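Local coordinates for protein avidin (Gallus gallus, PDB 5LUR) that binds progesterone in this engineered form, a steroid-binding derivative of the tetrameric biotin-binding protein of chicken egg white, at residues T80-G85 with M100-S105; W14-N19 with N122-L127. The protein carries 12 engineered substitutions. One frame throughout, in Å; residues are numbered along the deposited sequence.

Contact 1: residues T80-G85 with M100-S105; sequences TTVFTG and MWLLRS. With STR (progesterone), chain C.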
loop_
_atom_site.group_PDB
_atom_site.type_symbol
_atom_site.label_atom_id
_atom_site.label_comp_id
_atom_site.label_asym_id
_atom_site.label_seq_id
_atom_site.Cartn_x
_atom_site.Cartn_y
_atom_site.Cartn_z
ATOM N N THR A 80 7.724 8.156 -11.008
ATOM C CA THR A 80 7.043 9.209 -10.274
ATOM C C THR A 80 6.768 8.669 -8.875
ATOM O O THR A 80 6.464 7.486 -8.717
ATOM C CB THR A 80 5.706 9.551 -10.958
ATOM O OG1 THR A 80 5.963 10.010 -12.272
ATOM C CG2 THR A 80 4.956 10.623 -10.235
ATOM N N THR A 81 6.846 9.525 -7.871
ATOM C CA THR A 81 6.537 9.099 -6.518
ATOM C C THR A 81 5.547 10.066 -5.934
ATOM O O THR A 81 5.746 11.246 -6.104
ATOM C CB THR A 81 7.812 9.047 -5.624
ATOM O OG1 THR A 81 8.650 7.968 -6.053
ATOM C CG2 THR A 81 7.457 8.853 -4.150
ATOM N N VAL A 82 4.526 9.570 -5.227
ATOM C CA VAL A 82 3.635 10.443 -4.487
ATOM C C VAL A 82 3.745 10.160 -2.994
ATOM O O VAL A 82 3.824 9.019 -2.592
ATOM C CB VAL A 82 2.155 10.347 -4.936
ATOM C CG1 VAL A 82 1.951 10.999 -6.296
ATOM C CG2 VAL A 82 1.663 8.911 -4.952
ATOM N N PHE A 83 3.744 11.212 -2.184
ATOM C CA PHE A 83 3.756 11.114 -0.710
ATOM C C PHE A 83 2.469 11.663 -0.131
ATOM O O PHE A 83 1.960 12.673 -0.611
ATOM C CB PHE A 83 4.877 11.965 -0.116
ATOM C CG PHE A 83 6.256 11.408 -0.313
ATOM C CD1 PHE A 83 6.930 11.583 -1.523
ATOM C CD2 PHE A 83 6.917 10.773 0.740
ATOM C CE1 PHE A 83 8.240 11.102 -1.696
ATOM C CE2 PHE A 83 8.206 10.289 0.584
ATOM C CZ PHE A 83 8.875 10.441 -0.644
ATOM N N THR A 84 1.938 11.011 0.893
ATOM C CA THR A 84 0.879 11.629 1.691
ATOM C C THR A 84 1.120 11.402 3.179
ATOM O O THR A 84 1.788 10.450 3.582
ATOM C CB THR A 84 -0.551 11.182 1.298
ATOM O OG1 THR A 84 -1.496 12.046 1.932
ATOM C CG2 THR A 84 -0.854 9.813 1.797
ATOM N N GLY A 85 0.558 12.272 3.997
ATOM C CA GLY A 85 0.701 12.099 5.427
ATOM C C GLY A 85 0.173 13.272 6.172
ATOM O O GLY A 85 -0.608 14.058 5.619
ATOM N N MET A 100 3.529 8.170 4.041
ATOM C CA MET A 100 3.637 6.966 3.244
ATOM C C MET A 100 3.638 7.381 1.818
ATOM O O MET A 100 3.100 8.443 1.484
ATOM C CB MET A 100 2.497 6.009 3.538
ATOM C CG MET A 100 2.524 5.621 5.002
ATOM S SD MET A 100 1.931 3.989 5.315
ATOM C CE MET A 100 3.139 2.976 4.460
ATOM N N TRP A 101 4.254 6.546 0.985
ATOM C CA TRP A 101 4.434 6.874 -0.397
ATOM C C TRP A 101 4.187 5.725 -1.352
ATOM O O TRP A 101 4.225 4.563 -0.967
ATOM C CB TRP A 101 5.849 7.410 -0.599
ATOM C CG TRP A 101 6.993 6.532 -0.107
ATOM C CD1 TRP A 101 7.703 6.712 1.030
ATOM C CD2 TRP A 101 7.565 5.388 -0.760
ATOM N NE1 TRP A 101 8.669 5.759 1.155
ATOM C CE2 TRP A 101 8.625 4.932 0.065
ATOM C CE3 TRP A 101 7.283 4.691 -1.946
ATOM C CZ2 TRP A 101 9.414 3.796 -0.261
ATOM C CZ3 TRP A 101 8.049 3.574 -2.263
ATOM C CH2 TRP A 101 9.103 3.134 -1.415
ATOM N N LEU A 102 3.957 6.076 -2.619
ATOM C CA LEU A 102 3.875 5.092 -3.708
ATOM C C LEU A 102 4.838 5.488 -4.791
ATOM O O LEU A 102 4.794 6.605 -5.257
ATOM C CB LEU A 102 2.475 5.032 -4.310
ATOM C CG LEU A 102 1.383 4.588 -3.370
ATOM C CD1 LEU A 102 0.037 4.890 -3.964
ATOM C CD2 LEU A 102 1.523 3.103 -3.096
ATOM N N LEU A 103 5.689 4.570 -5.197
ATOM C CA LEU A 103 6.639 4.840 -6.241
ATOM C C LEU A 103 6.250 4.067 -7.478
ATOM O O LEU A 103 6.264 2.820 -7.466
ATOM C CB LEU A 103 8.029 4.436 -5.785
ATOM C CG LEU A 103 9.096 4.225 -6.853
ATOM C CD1 LEU A 103 9.349 5.472 -7.662
ATOM C CD2 LEU A 103 10.358 3.786 -6.142
ATOM N N ARG A 104 5.923 4.813 -8.535
ATOM C CA ARG A 104 5.497 4.261 -9.811
ATOM C C ARG A 104 6.670 4.178 -10.776
ATOM O O ARG A 104 7.303 5.186 -11.068
ATOM C CB ARG A 104 4.409 5.130 -10.427
ATOM C CG ARG A 104 3.964 4.698 -11.815
ATOM C CD ARG A 104 3.300 3.334 -11.738
ATOM N NE ARG A 104 3.267 2.640 -13.017
ATOM C CZ ARG A 104 2.266 1.877 -13.447
ATOM N NH1 ARG A 104 1.161 1.693 -12.722
ATOM N NH2 ARG A 104 2.351 1.300 -14.646
ATOM N N SER A 105 6.937 2.978 -11.274
ATOM C CA SER A 105 7.932 2.784 -12.316
ATOM C C SER A 105 7.296 2.830 -13.698
ATOM O O SER A 105 6.095 2.613 -13.861
ATOM C CB SER A 105 8.651 1.449 -12.115
ATOM O OG SER A 105 9.582 1.554 -11.049
HETATM C C1 STR C . 17.482 7.413 -4.986
HETATM C C2 STR C . 18.235 6.278 -5.670
HETATM C C3 STR C . 17.759 6.023 -7.085
HETATM O O3 STR C . 18.497 5.430 -7.851
HETATM C C4 STR C . 16.421 6.467 -7.555
HETATM C C5 STR C . 15.577 7.177 -6.773
HETATM C C6 STR C . 14.175 7.432 -7.310
HETATM C C7 STR C . 13.109 7.125 -6.242
HETATM C C8 STR C . 13.452 7.489 -4.769
HETATM C C9 STR C . 14.913 7.039 -4.398
HETATM C C10 STR C . 15.972 7.677 -5.357
HETATM C C11 STR C . 15.244 7.157 -2.875
HETATM C C12 STR C . 14.145 6.670 -1.919
HETATM C C13 STR C . 12.768 7.268 -2.256
HETATM C C14 STR C . 12.422 6.952 -3.722
HETATM C C15 STR C . 10.937 7.295 -3.813
HETATM C C16 STR C . 10.403 6.960 -2.430
HETATM C C17 STR C . 11.607 6.578 -1.543
HETATM C C18 STR C . 12.752 8.790 -1.939
HETATM C C19 STR C . 15.846 9.228 -5.315
HETATM C C20 STR C . 11.553 6.868 -0.032
HETATM O O20 STR C . 10.800 7.719 0.433
HETATM C C21 STR C . 12.456 6.100 0.916
#
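Val82 and Leu102 form the central hydrogen-bonded pair of an antiparallel strand pairing that runs from Thr80-Arg104 to Thr84-Met100. Each of these three pairs is closed by two backbone N-H...O=C bonds, the shortest from Arg104 N to Thr80 O at 2.7 Å; Thr84 N to Met100 O is the straightest, 172° at the hydrogen. In the non-hydrogen-bonded pairs the CA atoms come closer together, and CA-H...O contacts fill in, such as that from Thr81 CA to Leu102 O (3.3 Å).

The aromatic contact lies on the face carrying Thr81, Phe83, Trp101 and Leu103. Trp101 CB sits over the Phe83 ring, 3.9 Å from its centroid, as a CH-pi contact. Trp101 CG stands between the backbone N and the carbonyl carbon (chi1 54°); the far end of the indole leads away from strand 80-89, while Trp101 CD1 stays beside Phe83 CE2, 3.6 Å off. The two rings are oblique, with planes 53° apart.

Together the strands form a beta hairpin in the eight-stranded antiparallel barrel of the avidin family, and this aromatic face lines the ligand pocket. Progesterone C16 lies 3.6 Å above the indole plane of Trp101, over its centre, while O20 lies near the plane of the Phe83 ring, at its edge. Trp114 of the fourth subunit packs against Trp101, consistent with a neighbouring chain adding to the pocket wall, as in avidin.

Val82 CG2 meets Leu102 CB at 4.0 Å on the face turned from the steroid. Thr81 crosses Leu103 obliquely; its OG1 is hydrogen-bonded to Trp74 NE1 and lies 3.3 Å from progesterone C15. At the far end Arg104 NE bonds Ser105 O, and NH1 makes a salt bridge to Asp113.

Contact 2: residues W14-N19 with N122-L127; sequences WTNRMN and NIFTRL. Engineered in segment 14-19: Arg17 (natural residue Asp), Met18 (natural residue Leu), Asn19 (natural residue Gly). With STR (progesterone), chain C.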
loop_
_atom_site.group_PDB
_atom_site.type_symbol
_atom_site.label_atom_id
_atom_site.label_comp_id
_atom_site.label_asym_id
_atom_site.label_seq_id
_atom_site.Cartn_x
_atom_site.Cartn_y
_atom_site.Cartn_z
ATOM N N TRP A 14 13.490 19.939 5.377
ATOM C CA TRP A 14 13.200 18.663 6.015
ATOM C C TRP A 14 14.212 17.583 5.625
ATOM O O TRP A 14 14.743 17.596 4.539
ATOM C CB TRP A 14 11.792 18.201 5.625
ATOM C CG TRP A 14 10.724 19.163 5.956
ATOM C CD1 TRP A 14 10.226 20.157 5.160
ATOM C CD2 TRP A 14 10.004 19.224 7.171
ATOM N NE1 TRP A 14 9.226 20.833 5.815
ATOM C CE2 TRP A 14 9.073 20.278 7.056
ATOM C CE3 TRP A 14 10.058 18.496 8.366
ATOM C CZ2 TRP A 14 8.214 20.618 8.080
ATOM C CZ3 TRP A 14 9.173 18.841 9.398
ATOM C CH2 TRP A 14 8.273 19.891 9.239
ATOM N N THR A 15 14.450 16.643 6.531
ATOM C CA THR A 15 15.355 15.507 6.296
ATOM C C THR A 15 14.696 14.273 6.856
ATOM O O THR A 15 13.726 14.385 7.588
ATOM C CB THR A 15 16.766 15.709 6.936
ATOM O OG1 THR A 15 17.581 14.567 6.690
ATOM C CG2 THR A 15 16.714 15.918 8.442
ATOM N N ASN A 16 15.224 13.114 6.500
ATOM C CA ASN A 16 14.729 11.837 7.006
ATOM C C ASN A 16 15.922 10.965 7.410
ATOM O O ASN A 16 17.065 11.425 7.379
ATOM C CB ASN A 16 13.825 11.173 5.953
ATOM C CG ASN A 16 14.549 10.858 4.658
ATOM O OD1 ASN A 16 15.772 10.705 4.630
ATOM N ND2 ASN A 16 13.790 10.738 3.575
ATOM N N ARG A 17 15.672 9.709 7.767
ATOM C CA ARG A 17 16.772 8.807 8.181
ATOM C C ARG A 17 17.722 8.340 7.045
ATOM O O ARG A 17 18.635 7.556 7.294
ATOM C CB ARG A 17 16.219 7.595 8.963
ATOM C CG ARG A 17 15.345 7.976 10.160
ATOM C CD ARG A 17 15.148 6.835 11.164
ATOM N NE ARG A 17 15.889 7.040 12.420
ATOM C CZ ARG A 17 17.107 6.567 12.713
ATOM N NH1 ARG A 17 17.795 5.822 11.846
ATOM N NH2 ARG A 17 17.649 6.846 13.905
ATOM N N MET A 18 17.517 8.830 5.819
ATOM C CA MET A 18 18.411 8.582 4.691
ATOM C C MET A 18 19.168 9.813 4.210
ATOM O O MET A 18 19.784 9.760 3.161
ATOM C CB MET A 18 17.592 8.051 3.526
ATOM C CG MET A 18 16.614 6.974 3.922
ATOM S SD MET A 18 15.954 6.177 2.459
ATOM C CE MET A 18 14.902 4.949 3.241
ATOM N N ASN A 19 19.104 10.919 4.946
ATOM C CA ASN A 19 19.777 12.185 4.572
ATOM C C ASN A 19 19.349 12.814 3.263
ATOM O O ASN A 19 20.140 13.509 2.598
ATOM C CB ASN A 19 21.281 12.013 4.603
ATOM C CG ASN A 19 21.729 11.453 5.915
ATOM O OD1 ASN A 19 21.833 10.236 6.086
ATOM N ND2 ASN A 19 21.890 12.335 6.892
ATOM N N ASN A 122 8.064 7.186 5.224
ATOM C CA ASN A 122 9.145 8.079 5.578
ATOM C C ASN A 122 8.722 8.988 6.672
ATOM O O ASN A 122 7.605 9.485 6.652
ATOM C CB ASN A 122 9.551 8.925 4.383
ATOM C CG ASN A 122 10.954 8.650 3.932
ATOM O OD1 ASN A 122 11.847 8.423 4.751
ATOM N ND2 ASN A 122 11.176 8.702 2.633
ATOM N N ILE A 123 9.636 9.223 7.611
ATOM C CA ILE A 123 9.436 10.181 8.695
ATOM C C ILE A 123 10.412 11.333 8.504
ATOM O O ILE A 123 11.622 11.103 8.482
ATOM C CB ILE A 123 9.727 9.543 10.038
ATOM C CG1 ILE A 123 8.847 8.304 10.191
ATOM C CG2 ILE A 123 9.508 10.550 11.158
ATOM C CD1 ILE A 123 9.212 7.402 11.351
ATOM N N PHE A 124 9.884 12.542 8.353
ATOM C CA PHE A 124 10.705 13.739 8.231
ATOM C C PHE A 124 10.711 14.623 9.486
ATOM O O PHE A 124 9.714 14.793 10.172
ATOM C CB PHE A 124 10.230 14.612 7.071
ATOM C CG PHE A 124 10.291 13.946 5.729
ATOM C CD1 PHE A 124 9.223 13.185 5.263
ATOM C CD2 PHE A 124 11.399 14.103 4.919
ATOM C CE1 PHE A 124 9.269 12.584 4.021
ATOM C CE2 PHE A 124 11.447 13.507 3.676
ATOM C CZ PHE A 124 10.382 12.743 3.228
ATOM N N THR A 125 11.850 15.215 9.757
ATOM C CA THR A 125 11.970 16.200 10.821
ATOM C C THR A 125 12.740 17.368 10.247
ATOM O O THR A 125 13.390 17.229 9.195
ATOM C CB THR A 125 12.722 15.644 12.040
ATOM O OG1 THR A 125 14.002 15.177 11.623
ATOM C CG2 THR A 125 11.961 14.483 12.683
ATOM N N ARG A 126 12.636 18.511 10.920
ATOM C CA ARG A 126 13.339 19.722 10.493
ATOM C C ARG A 126 14.851 19.604 10.617
ATOM O O ARG A 126 15.373 18.844 11.439
ATOM C CB ARG A 126 12.819 20.962 11.233
ATOM C CG ARG A 126 11.503 21.443 10.654
ATOM C CD ARG A 126 11.244 22.871 11.009
ATOM N NE ARG A 126 9.829 23.232 10.859
ATOM C CZ ARG A 126 9.198 23.456 9.699
ATOM N NH1 ARG A 126 9.821 23.345 8.520
ATOM N NH2 ARG A 126 7.921 23.790 9.723
ATOM N N LEU A 127 15.534 20.377 9.782
ATOM C CA LEU A 127 16.967 20.243 9.559
ATOM C C LEU A 127 17.723 21.491 9.994
ATOM O O LEU A 127 17.492 22.578 9.451
ATOM C CB LEU A 127 17.155 20.007 8.073
ATOM C CG LEU A 127 18.534 19.736 7.512
ATOM C CD1 LEU A 127 19.129 18.430 8.011
ATOM C CD2 LEU A 127 18.378 19.717 6.004
HETATM C C1 STR C . 17.482 7.413 -4.986
HETATM C C2 STR C . 18.235 6.278 -5.670
HETATM C C3 STR C . 17.759 6.023 -7.085
HETATM O O3 STR C . 18.497 5.430 -7.851
HETATM C C4 STR C . 16.421 6.467 -7.555
HETATM C C5 STR C . 15.577 7.177 -6.773
HETATM C C6 STR C . 14.175 7.432 -7.310
HETATM C C7 STR C . 13.109 7.125 -6.242
HETATM C C8 STR C . 13.452 7.489 -4.769
HETATM C C9 STR C . 14.913 7.039 -4.398
HETATM C C10 STR C . 15.972 7.677 -5.357
HETATM C C11 STR C . 15.244 7.157 -2.875
HETATM C C12 STR C . 14.145 6.670 -1.919
HETATM C C13 STR C . 12.768 7.268 -2.256
HETATM C C14 STR C . 12.422 6.952 -3.722
HETATM C C15 STR C . 10.937 7.295 -3.813
HETATM C C16 STR C . 10.403 6.960 -2.430
HETATM C C17 STR C . 11.607 6.578 -1.543
HETATM C C18 STR C . 12.752 8.790 -1.939
HETATM C C19 STR C . 15.846 9.228 -5.315
HETATM C C20 STR C . 11.553 6.868 -0.032
HETATM O O20 STR C . 10.800 7.719 0.433
HETATM C C21 STR C . 12.456 6.100 0.916
#
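Asn16 OD1 is gripped by two backbone N-H groups, while CB of the same side chain lies 3.4 Å from Ile123 O on strand 117-126. Met18 N donates to OD1 at 2.8 Å, closing an Asx turn, from well above the carbonyl plane; His20 N adds a weak bond. With CG between the backbone N and the carbonyl carbon (chi1 62°), OD1 can fold back onto its own loop, and ND2 is left facing Asn122 and the Phe124 ring. The amides of Asn16 and Asn122 are nearly parallel, 15° apart, and Asn16 ND2 lies near Asn122 OD1, but the geometry is too poor for a hydrogen bond.

Thr15 and Thr125 form the hydrogen-bonded pair of the junction, with Thr15 N to Thr125 O at 2.9 Å and Thr125 N to Thr15 O at 3.0 Å. Beside them Thr15 CG2 meets Leu127 CD1 at 3.5 Å, the two side chains crossing at about a right angle.

Trp14 and Arg126 pack through a face. Arg126 CG lies over the six-membered ring, 3.9 Å from its centroid, as a CH-pi contact, and the extended chain carries the guanidinium onward above the indole, the planes 36° apart. Glu95 holds NE by a salt bridge and Thr11 O takes NH1; Trp14 CE3 also touches Phe124 CB at 4.1 Å. With an alanine at Trp14, the Arg126 chain would probably lose the surface beneath it, a gap would open beside Phe124, and Leu10 O would be without the indole N-H that bonds it.

Beyond Asn16 the engineered Met18 puts CE within 3.6 Å of progesterone C21. Pairing of strand 12-15 with strand 117-126 joins the first and last strands, the closure typical of the avidin barrel.

Contact 1 is wholly buried and joins consecutive strands of a hairpin, whereas contact 2 is partly exposed, joins the first and last strands and so closes the barrel, and, along the chain, encloses contact 1. Strands 95-104 and 117-126 are neighbours in the sheet, and the contacts meet where Phe83 packs on Asn122 and Phe124. Both reach progesterone: contact 1 with an aromatic wall, contact 2 with the engineered methionine of its loop. Six backbone bonds hold the regular strands of 80-85 with 100-105; 14-19 with 122-127 has two, and relies more on side chains, including an arginine laid over a tryptophan near the end of the last strand.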